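PDB 2I6H: hypothetical protein Atu0120 from Agrobacterium tumefaciens, which is of unknown function and belongs to the DUF924 family of bacterial proteins, built here as an all-helical fold. Local coordinates for residues L84-R95 / L131-H141; G100-D108 / P180-R188. All coordinates share one frame; numbering follows the deposited sequence. Where two conformers were deposited one is given.

Contact 1: L84-R95 / L131-H141; sequences LALMLLLDQFPR and LRVFFYLPFSH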
loop_
_atom_site.group_PDB
_atom_site.type_symbol
_atom_site.label_atom_id
_atom_site.label_comp_id
_atom_site.label_asym_id
_atom_site.label_seq_id
_atom_site.Cartn_x
_atom_site.Cartn_y
_atom_site.Cartn_z
ATOM N N LEU A 84 5.587 12.211 16.538
ATOM C CA LEU A 84 5.024 10.975 15.964
ATOM C C LEU A 84 3.932 10.389 16.886
ATOM O O LEU A 84 2.864 9.982 16.422
ATOM C CB LEU A 84 6.150 9.924 15.709
ATOM C CG LEU A 84 5.693 8.524 15.220
ATOM C CD1 LEU A 84 4.811 8.664 13.944
ATOM C CD2 LEU A 84 6.881 7.573 14.970
ATOM N N ALA A 85 4.210 10.303 18.195
ATOM C CA ALA A 85 3.215 9.843 19.157
ATOM C C ALA A 85 1.913 10.660 19.063
ATOM O O ALA A 85 0.818 10.078 19.150
ATOM C CB ALA A 85 3.768 9.878 20.591
ATOM N N LEU A 86 2.030 11.987 18.939
ATOM C CA LEU A 86 0.835 12.830 18.727
ATOM C C LEU A 86 0.027 12.383 17.488
ATOM O O LEU A 86 -1.209 12.312 17.553
ATOM C CB LEU A 86 1.202 14.303 18.605
ATOM C CG LEU A 86 1.689 14.986 19.892
ATOM C CD1 LEU A 86 2.061 16.437 19.564
ATOM C CD2 LEU A 86 0.586 14.920 21.018
HETATM N N MSE A 87 0.715 12.094 16.386
HETATM C CA MSE A 87 0.047 11.662 15.155
HETATM C C MSE A 87 -0.717 10.357 15.437
HETATM O O MSE A 87 -1.886 10.187 15.036
HETATM C CB MSE A 87 1.065 11.361 14.041
HETATM C CG MSE A 87 1.973 12.456 13.653
HETATM SE SE MSE A 87 0.943 14.021 12.948
HETATM C CE MSE A 87 0.969 15.082 14.545
ATOM N N LEU A 88 -0.059 9.448 16.147
ATOM C CA LEU A 88 -0.620 8.122 16.434
ATOM C C LEU A 88 -1.831 8.262 17.335
ATOM O O LEU A 88 -2.861 7.586 17.136
ATOM C CB LEU A 88 0.442 7.238 17.063
ATOM C CG LEU A 88 1.608 6.957 16.120
ATOM C CD1 LEU A 88 2.615 6.079 16.893
ATOM C CD2 LEU A 88 1.173 6.294 14.808
ATOM N N LEU A 89 -1.761 9.173 18.299
ATOM C CA LEU A 89 -2.932 9.401 19.170
ATOM C C LEU A 89 -4.114 10.132 18.505
ATOM O O LEU A 89 -5.291 9.861 18.835
ATOM C CB LEU A 89 -2.497 10.227 20.363
ATOM C CG LEU A 89 -1.557 9.498 21.337
ATOM C CD1 LEU A 89 -1.140 10.495 22.399
ATOM C CD2 LEU A 89 -2.305 8.259 21.989
ATOM N N LEU A 90 -3.813 11.074 17.599
ATOM C CA LEU A 90 -4.855 11.996 17.107
ATOM C C LEU A 90 -5.375 11.684 15.706
ATOM O O LEU A 90 -6.491 12.102 15.352
ATOM C CB LEU A 90 -4.403 13.453 17.189
ATOM C CG LEU A 90 -4.126 13.933 18.625
ATOM C CD1 LEU A 90 -3.473 15.277 18.576
ATOM C CD2 LEU A 90 -5.449 13.963 19.468
ATOM N N ASP A 91 -4.598 10.910 14.948
ATOM C CA ASP A 91 -4.971 10.477 13.611
ATOM C C ASP A 91 -5.235 8.967 13.528
ATOM O O ASP A 91 -6.206 8.545 12.887
ATOM C CB ASP A 91 -3.872 10.885 12.594
ATOM C CG ASP A 91 -4.235 10.474 11.151
ATOM O OD1 ASP A 91 -5.081 11.160 10.511
ATOM O OD2 ASP A 91 -3.689 9.440 10.695
ATOM N N GLN A 92 -4.367 8.161 14.142
ATOM C CA GLN A 92 -4.542 6.703 14.066
ATOM C C GLN A 92 -5.512 6.121 15.095
ATOM O O GLN A 92 -6.477 5.409 14.731
ATOM C CB GLN A 92 -3.188 5.998 14.156
ATOM C CG GLN A 92 -2.304 6.287 12.960
ATOM C CD GLN A 92 -2.884 5.696 11.710
ATOM O OE1 GLN A 92 -2.903 4.482 11.553
ATOM N NE2 GLN A 92 -3.400 6.565 10.804
ATOM N N PHE A 93 -5.264 6.439 16.359
ATOM C CA PHE A 93 -6.113 5.943 17.474
ATOM C C PHE A 93 -7.640 6.023 17.197
ATOM O O PHE A 93 -8.352 5.018 17.373
ATOM C CB PHE A 93 -5.738 6.653 18.792
ATOM C CG PHE A 93 -6.473 6.115 19.993
ATOM C CD1 PHE A 93 -5.852 5.143 20.834
ATOM C CD2 PHE A 93 -7.781 6.544 20.295
ATOM C CE1 PHE A 93 -6.534 4.624 21.964
ATOM C CE2 PHE A 93 -8.464 6.037 21.422
ATOM C CZ PHE A 93 -7.841 5.061 22.268
ATOM N N PRO A 94 -8.159 7.187 16.744
ATOM C CA PRO A 94 -9.612 7.296 16.502
ATOM C C PRO A 94 -10.103 6.330 15.429
ATOM O O PRO A 94 -11.215 5.799 15.537
ATOM C CB PRO A 94 -9.786 8.746 15.984
ATOM C CG PRO A 94 -8.596 9.482 16.463
ATOM C CD PRO A 94 -7.470 8.457 16.440
ATOM N N ARG A 95 -9.258 6.072 14.426
ATOM C CA ARG A 95 -9.618 5.148 13.347
ATOM C C ARG A 95 -9.593 3.666 13.764
ATOM O O ARG A 95 -10.313 2.835 13.182
ATOM C CB ARG A 95 -8.735 5.416 12.120
ATOM C CG ARG A 95 -9.020 6.785 11.495
ATOM C CD ARG A 95 -8.037 7.200 10.377
ATOM N NE ARG A 95 -8.704 8.296 9.675
ATOM C CZ ARG A 95 -8.869 9.541 10.165
ATOM N NH1 ARG A 95 -9.592 10.416 9.472
ATOM N NH2 ARG A 95 -8.311 9.935 11.327
ATOM N N LEU A 131 8.225 5.099 9.184
ATOM C CA LEU A 131 7.307 5.820 10.096
ATOM C C LEU A 131 6.889 7.191 9.584
ATOM O O LEU A 131 5.982 7.821 10.115
ATOM C CB LEU A 131 7.924 5.945 11.493
ATOM C CG LEU A 131 8.140 4.623 12.258
ATOM C CD1 LEU A 131 9.011 4.911 13.457
ATOM C CD2 LEU A 131 6.801 3.940 12.664
ATOM N N ARG A 132 7.590 7.672 8.573
ATOM C CA ARG A 132 7.353 9.021 8.043
ATOM C C ARG A 132 5.899 9.287 7.630
ATOM O O ARG A 132 5.365 10.391 7.854
ATOM C CB ARG A 132 8.297 9.174 6.841
ATOM C CG ARG A 132 8.572 10.544 6.424
ATOM C CD ARG A 132 9.977 10.572 5.709
ATOM N NE ARG A 132 11.128 10.332 6.593
ATOM C CZ ARG A 132 12.328 9.922 6.176
ATOM N NH1 ARG A 132 12.532 9.685 4.886
ATOM N NH2 ARG A 132 13.334 9.753 7.016
ATOM N N VAL A 133 5.275 8.294 6.995
ATOM C CA VAL A 133 3.913 8.460 6.484
ATOM C C VAL A 133 2.895 8.895 7.575
ATOM O O VAL A 133 1.877 9.511 7.270
ATOM C CB VAL A 133 3.417 7.202 5.723
ATOM C CG1 VAL A 133 3.191 6.067 6.672
ATOM C CG2 VAL A 133 2.125 7.560 4.881
ATOM N N PHE A 134 3.161 8.528 8.831
ATOM C CA PHE A 134 2.233 8.951 9.919
ATOM C C PHE A 134 2.114 10.462 10.155
ATOM O O PHE A 134 1.092 10.930 10.703
ATOM C CB PHE A 134 2.474 8.104 11.175
ATOM C CG PHE A 134 2.300 6.648 10.877
ATOM C CD1 PHE A 134 1.008 6.155 10.665
ATOM C CD2 PHE A 134 3.408 5.806 10.629
ATOM C CE1 PHE A 134 0.778 4.827 10.292
ATOM C CE2 PHE A 134 3.194 4.433 10.233
ATOM C CZ PHE A 134 1.870 3.965 10.072
ATOM N N PHE A 135 3.143 11.228 9.744
ATOM C CA PHE A 135 3.069 12.687 9.733
ATOM C C PHE A 135 2.245 13.203 8.532
ATOM O O PHE A 135 1.857 14.370 8.510
ATOM C CB PHE A 135 4.494 13.305 9.666
ATOM C CG PHE A 135 5.270 13.139 10.923
ATOM C CD1 PHE A 135 5.029 13.971 12.027
ATOM C CD2 PHE A 135 6.231 12.136 11.038
ATOM C CE1 PHE A 135 5.760 13.813 13.254
ATOM C CE2 PHE A 135 6.994 11.985 12.233
ATOM C CZ PHE A 135 6.736 12.831 13.357
ATOM N N TYR A 136 1.994 12.355 7.533
ATOM C CA TYR A 136 1.358 12.815 6.265
ATOM C C TYR A 136 -0.110 12.405 6.188
ATOM O O TYR A 136 -0.936 13.057 5.526
ATOM C CB TYR A 136 2.133 12.238 5.063
ATOM C CG TYR A 136 3.632 12.534 5.094
ATOM C CD1 TYR A 136 4.156 13.646 5.804
ATOM C CD2 TYR A 136 4.515 11.719 4.367
ATOM C CE1 TYR A 136 5.561 13.893 5.788
ATOM C CE2 TYR A 136 5.899 11.955 4.350
ATOM C CZ TYR A 136 6.402 13.042 5.053
ATOM O OH TYR A 136 7.770 13.280 5.037
ATOM N N LEU A 137 -0.436 11.298 6.864
ATOM C CA LEU A 137 -1.801 10.784 6.834
ATOM C C LEU A 137 -2.867 11.824 7.263
ATOM O O LEU A 137 -3.970 11.810 6.695
ATOM C CB LEU A 137 -1.929 9.462 7.633
ATOM C CG LEU A 137 -1.177 8.277 6.980
ATOM C CD1 LEU A 137 -1.241 7.075 7.917
ATOM C CD2 LEU A 137 -1.850 7.935 5.646
ATOM N N PRO A 138 -2.572 12.693 8.270
ATOM C CA PRO A 138 -3.579 13.725 8.607
ATOM C C PRO A 138 -3.965 14.569 7.369
ATOM O O PRO A 138 -5.113 14.986 7.251
ATOM C CB PRO A 138 -2.900 14.556 9.713
ATOM C CG PRO A 138 -2.003 13.561 10.400
ATOM C CD PRO A 138 -1.419 12.760 9.187
ATOM N N PHE A 139 -3.022 14.773 6.446
ATOM C CA PHE A 139 -3.344 15.561 5.237
ATOM C C PHE A 139 -4.247 14.741 4.295
ATOM O O PHE A 139 -5.211 15.287 3.745
ATOM C CB PHE A 139 -2.071 16.077 4.575
ATOM C CG PHE A 139 -1.269 16.967 5.485
ATOM C CD1 PHE A 139 -1.717 18.269 5.743
ATOM C CD2 PHE A 139 -0.120 16.478 6.130
ATOM C CE1 PHE A 139 -0.976 19.137 6.607
ATOM C CE2 PHE A 139 0.611 17.323 7.009
ATOM C CZ PHE A 139 0.174 18.646 7.238
ATOM N N SER A 140 -3.979 13.440 4.165
ATOM C CA SER A 140 -4.844 12.559 3.373
ATOM C C SER A 140 -6.256 12.471 3.962
ATOM O O SER A 140 -7.233 12.209 3.251
ATOM C CB SER A 140 -4.225 11.161 3.299
ATOM O OG SER A 140 -3.179 11.161 2.340
ATOM N N HIS A 141 -6.363 12.658 5.275
ATOM C CA HIS A 141 -7.650 12.502 5.964
ATOM C C HIS A 141 -8.482 13.770 6.026
ATOM O O HIS A 141 -9.629 13.724 6.457
ATOM C CB HIS A 141 -7.431 11.924 7.387
ATOM C CG HIS A 141 -6.866 10.534 7.381
ATOM N ND1 HIS A 141 -6.043 10.063 8.378
ATOM C CD2 HIS A 141 -7.015 9.513 6.497
ATOM C CE1 HIS A 141 -5.690 8.813 8.100
ATOM N NE2 HIS A 141 -6.273 8.450 6.971
HETATM O O HOH W 1 -0.911 9.142 11.395
#
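H141 stands edge-on to D91 and face-on to R95, and these two approaches fix its ring. Ring and carboxylate are nearly coplanar, 16° apart, so ND1 of H141 donates a nearly straight bond of 2.6 Å to the syn lone pair of D91 OD1. The guanidinium of R95 lies flat on one ring face, planes at 3° and centres 3.7 Å apart. R95 NH2 also bonds to D91 O, which helps hold the plane there, while NH1 pairs with D108. The other carboxylate oxygen, D91 OD2, accepts from Q92 NE2 on its anti side, tilted out of the carboxylate plane, and from a water that also donates to F134 O. With CG of D91 anti to the backbone N (chi1 -179°), the group reaches across beside P138.

Further down, packing turns apolar. SE of selenomethionine M87 meets P138 CG at 3.9 Å and lies obliquely beside the F135 ring, a Met-aromatic contact. L84 spreads its branches: CD1 touches F134 CB and CD2 meets L131 CD1, each at 3.7 Å. Helix 80-97 thus packs on short helices 129-132 and 137-140 and the turn between them, with helix 29-41 against L88 and L131 and helix 108-120 against M87 and F135.

Contact 2: G100-D108 / P180-R188; sequences GTAHMYATD and PHRNGILLR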
loop_
_atom_site.group_PDB
_atom_site.type_symbol
_atom_site.label_atom_id
_atom_site.label_comp_id
_atom_site.label_asym_id
_atom_site.label_seq_id
_atom_site.Cartn_x
_atom_site.Cartn_y
_atom_site.Cartn_z
ATOM N N GLY A 100 -16.991 3.586 13.157
ATOM C CA GLY A 100 -18.446 3.671 12.942
ATOM C C GLY A 100 -19.128 4.855 13.595
ATOM O O GLY A 100 -20.372 4.949 13.569
ATOM N N THR A 101 -18.339 5.765 14.180
ATOM C CA THR A 101 -18.860 6.952 14.863
ATOM C C THR A 101 -18.176 8.249 14.452
ATOM O O THR A 101 -17.039 8.239 13.924
ATOM C CB THR A 101 -18.772 6.860 16.430
ATOM O OG1 THR A 101 -17.433 7.114 16.870
ATOM C CG2 THR A 101 -19.227 5.489 16.952
ATOM N N ALA A 102 -18.838 9.366 14.767
ATOM C CA ALA A 102 -18.289 10.686 14.439
ATOM C C ALA A 102 -16.994 10.954 15.218
ATOM O O ALA A 102 -16.224 11.844 14.833
ATOM C CB ALA A 102 -19.326 11.779 14.717
ATOM N N HIS A 103 -16.768 10.188 16.303
ATOM C CA HIS A 103 -15.531 10.289 17.085
ATOM C C HIS A 103 -14.309 9.945 16.222
ATOM O O HIS A 103 -13.228 10.403 16.529
ATOM C CB HIS A 103 -15.558 9.406 18.324
ATOM C CG HIS A 103 -16.592 9.829 19.332
ATOM N ND1 HIS A 103 -16.495 10.998 20.062
ATOM C CD2 HIS A 103 -17.773 9.257 19.680
ATOM C CE1 HIS A 103 -17.540 11.095 20.877
ATOM N NE2 HIS A 103 -18.344 10.060 20.650
HETATM N N MSE A 104 -14.507 9.174 15.157
HETATM C CA MSE A 104 -13.368 8.813 14.284
HETATM C C MSE A 104 -12.661 10.054 13.692
HETATM O O MSE A 104 -11.427 10.006 13.420
HETATM C CB MSE A 104 -13.840 7.947 13.130
HETATM C CG MSE A 104 -13.805 6.538 13.450
HETATM SE SE MSE A 104 -14.244 5.645 11.702
HETATM C CE MSE A 104 -15.943 6.344 11.351
ATOM N N TYR A 105 -13.412 11.169 13.534
ATOM C CA TYR A 105 -12.897 12.379 12.843
ATOM C C TYR A 105 -12.700 13.572 13.781
ATOM O O TYR A 105 -12.184 14.625 13.357
ATOM C CB TYR A 105 -13.855 12.782 11.682
ATOM C CG TYR A 105 -14.263 11.573 10.865
ATOM C CD1 TYR A 105 -13.294 10.820 10.189
ATOM C CD2 TYR A 105 -15.587 11.138 10.816
ATOM C CE1 TYR A 105 -13.631 9.655 9.467
ATOM C CE2 TYR A 105 -15.927 9.986 10.098
ATOM C CZ TYR A 105 -14.943 9.267 9.420
ATOM O OH TYR A 105 -15.232 8.134 8.700
ATOM N N ALA A 106 -13.119 13.418 15.054
ATOM C CA ALA A 106 -13.214 14.572 15.959
ATOM C C ALA A 106 -11.889 15.303 16.202
ATOM O O ALA A 106 -11.887 16.522 16.380
ATOM C CB ALA A 106 -13.857 14.159 17.323
ATOM N N THR A 107 -10.773 14.572 16.173
ATOM C CA THR A 107 -9.452 15.206 16.450
ATOM C C THR A 107 -8.633 15.387 15.173
ATOM O O THR A 107 -7.400 15.643 15.237
ATOM C CB THR A 107 -8.616 14.389 17.502
ATOM O OG1 THR A 107 -8.466 12.994 17.118
ATOM C CG2 THR A 107 -9.276 14.451 18.869
ATOM N N ASP A 108 -9.283 15.217 14.017
ATOM C CA ASP A 108 -8.537 15.348 12.747
ATOM C C ASP A 108 -7.992 16.780 12.551
ATOM O O ASP A 108 -6.831 16.929 12.134
ATOM C CB ASP A 108 -9.350 14.904 11.543
ATOM C CG ASP A 108 -9.458 13.365 11.430
ATOM O OD1 ASP A 108 -8.765 12.626 12.169
ATOM O OD2 ASP A 108 -10.220 12.884 10.553
ATOM N N PRO A 180 -17.503 10.956 0.668
ATOM C CA PRO A 180 -18.909 10.559 0.751
ATOM C C PRO A 180 -19.154 9.402 1.681
ATOM O O PRO A 180 -20.264 9.323 2.225
ATOM C CB PRO A 180 -19.237 10.144 -0.701
ATOM C CG PRO A 180 -18.346 10.982 -1.493
ATOM C CD PRO A 180 -17.038 10.899 -0.728
ATOM N N HIS A 181 -18.160 8.515 1.878
ATOM C CA HIS A 181 -18.320 7.418 2.844
ATOM C C HIS A 181 -18.642 7.915 4.272
ATOM O O HIS A 181 -19.177 7.155 5.079
ATOM C CB HIS A 181 -17.099 6.483 2.852
ATOM C CG HIS A 181 -17.127 5.430 1.775
ATOM N ND1 HIS A 181 -18.013 4.366 1.791
ATOM C CD2 HIS A 181 -16.372 5.269 0.659
ATOM C CE1 HIS A 181 -17.800 3.601 0.736
ATOM N NE2 HIS A 181 -16.811 4.125 0.033
ATOM N N ARG A 182 -18.322 9.182 4.578
ATOM C CA ARG A 182 -18.569 9.727 5.928
ATOM C C ARG A 182 -19.984 10.296 6.113
ATOM O O ARG A 182 -20.341 10.698 7.226
ATOM C CB ARG A 182 -17.574 10.843 6.243
ATOM C CG ARG A 182 -16.123 10.388 6.178
ATOM C CD ARG A 182 -15.206 11.539 6.587
ATOM N NE ARG A 182 -13.799 11.188 6.411
ATOM C CZ ARG A 182 -12.800 12.003 6.783
ATOM N NH1 ARG A 182 -13.084 13.187 7.339
ATOM N NH2 ARG A 182 -11.530 11.638 6.625
ATOM N N ASN A 183 -20.730 10.397 5.020
ATOM C CA ASN A 183 -22.020 11.139 5.015
ATOM C C ASN A 183 -23.021 10.618 6.032
ATOM O O ASN A 183 -23.670 11.416 6.731
ATOM C CB ASN A 183 -22.649 11.147 3.609
ATOM C CG ASN A 183 -21.892 11.994 2.646
ATOM O OD1 ASN A 183 -20.931 12.686 3.030
ATOM N ND2 ASN A 183 -22.314 11.967 1.374
ATOM N N GLY A 184 -23.123 9.291 6.150
ATOM C CA GLY A 184 -24.078 8.698 7.097
ATOM C C GLY A 184 -23.728 9.076 8.520
ATOM O O GLY A 184 -24.578 9.534 9.303
ATOM N N ILE A 185 -22.456 8.888 8.864
ATOM C CA ILE A 185 -21.982 9.138 10.226
ATOM C C ILE A 185 -22.093 10.641 10.575
ATOM O O ILE A 185 -22.358 11.024 11.728
ATOM C CB ILE A 185 -20.492 8.701 10.359
ATOM C CG1 ILE A 185 -20.380 7.181 10.313
ATOM C CG2 ILE A 185 -19.871 9.237 11.655
ATOM C CD1 ILE A 185 -18.945 6.704 9.972
ATOM N N LEU A 186 -21.869 11.489 9.581
ATOM C CA LEU A 186 -21.906 12.931 9.811
ATOM C C LEU A 186 -23.267 13.570 9.528
ATOM O O LEU A 186 -23.401 14.796 9.619
ATOM C CB LEU A 186 -20.821 13.625 8.995
ATOM C CG LEU A 186 -19.372 13.274 9.432
ATOM C CD1 LEU A 186 -18.423 13.963 8.484
ATOM C CD2 LEU A 186 -19.025 13.639 10.905
ATOM N N LEU A 187 -24.253 12.765 9.134
ATOM C CA LEU A 187 -25.610 13.286 8.865
ATOM C C LEU A 187 -25.628 14.357 7.763
ATOM O O LEU A 187 -26.350 15.359 7.862
ATOM C CB LEU A 187 -26.288 13.795 10.170
ATOM C CG LEU A 187 -26.674 12.741 11.211
ATOM C CD1 LEU A 187 -25.492 12.353 12.070
ATOM C CD2 LEU A 187 -27.764 13.279 12.137
ATOM N N ARG A 188 -24.836 14.126 6.714
ATOM C CA ARG A 188 -24.817 14.974 5.527
ATOM C C ARG A 188 -25.644 14.347 4.443
ATOM O O ARG A 188 -25.692 13.120 4.296
ATOM C CB ARG A 188 -23.376 15.139 4.996
ATOM C CG ARG A 188 -22.406 15.427 6.084
ATOM C CD ARG A 188 -21.051 15.896 5.571
ATOM N NE ARG A 188 -20.253 14.847 4.942
ATOM C CZ ARG A 188 -18.915 14.862 4.935
ATOM N NH1 ARG A 188 -18.236 13.888 4.336
ATOM N NH2 ARG A 188 -18.255 15.851 5.549
HETATM O O HOH W 2 -11.091 14.605 8.747
#
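I185 is the apolar centre, pushing its branches into the turn formed by G100-M104. Its CG2, anti to the backbone N, sits against the backbone where T101 joins A102, 3.3 Å from A102 N, and also meets A102 CB. CD1 points off to the side of CG2 and meets the end of selenomethionine M104, the two side chains crossing at about a right angle; the separation of 3.3 Å from M104 CE is tighter than usual for two carbons. L186 adds its CD2, 4.3 Å from both A102 CB and Y105 CD2.

Y105 carries the contact outward. CG2 of I185 lies at the edge of its ring, M104 CB backs one face, and R182 runs over the opposite one. The R182 chain is extended from CG to NE, which carries it from CG to the guanidinium over the ring. CD makes a CH-pi contact 3.8 Å from the ring centroid. Beyond it the guanidinium stacks nearly parallel to the ring, planes at 13°, and NE comes within 3.4 Å of Y105 CE1.

At the polar edge a water in the guanidinium plane accepts from R182 NH1 and donates to D108 OD2 at 2.6 Å, bridging opposite charges that do not touch directly. D108 has R95 as its salt-bridge partner, and R182 NH2 bonds to H141 O.

The whole joins the loop between helices 80-97 and 108-120 to the short helix 183-186, near the surface; R95 of helix 80-97 touches both Y105 and R182, and helix 192-199 packs on P180 and H181.

Overall arrangement
The two contacts interlock along the chain: 84-95 comes first, then 100-108, 131-141 and finally 180-188, so each contact has a segment lying between those of the other. The centre of contact 1 lies about 3 Å, and that of contact 2 about 14 Å, from the centre of the chain; the two centres are about 17 Å apart. Helix 80-97 runs from the buried contact toward the outer one, and the following loop supplies half of contact 2. R95 NH1 joins them through a 2.8 Å salt bridge to D108 OD2, L90 O and T107 OG1 probably hydrogen-bond, and P94 packs on M104 and T107. The chain's C-terminal part is thereby tied to the helical core.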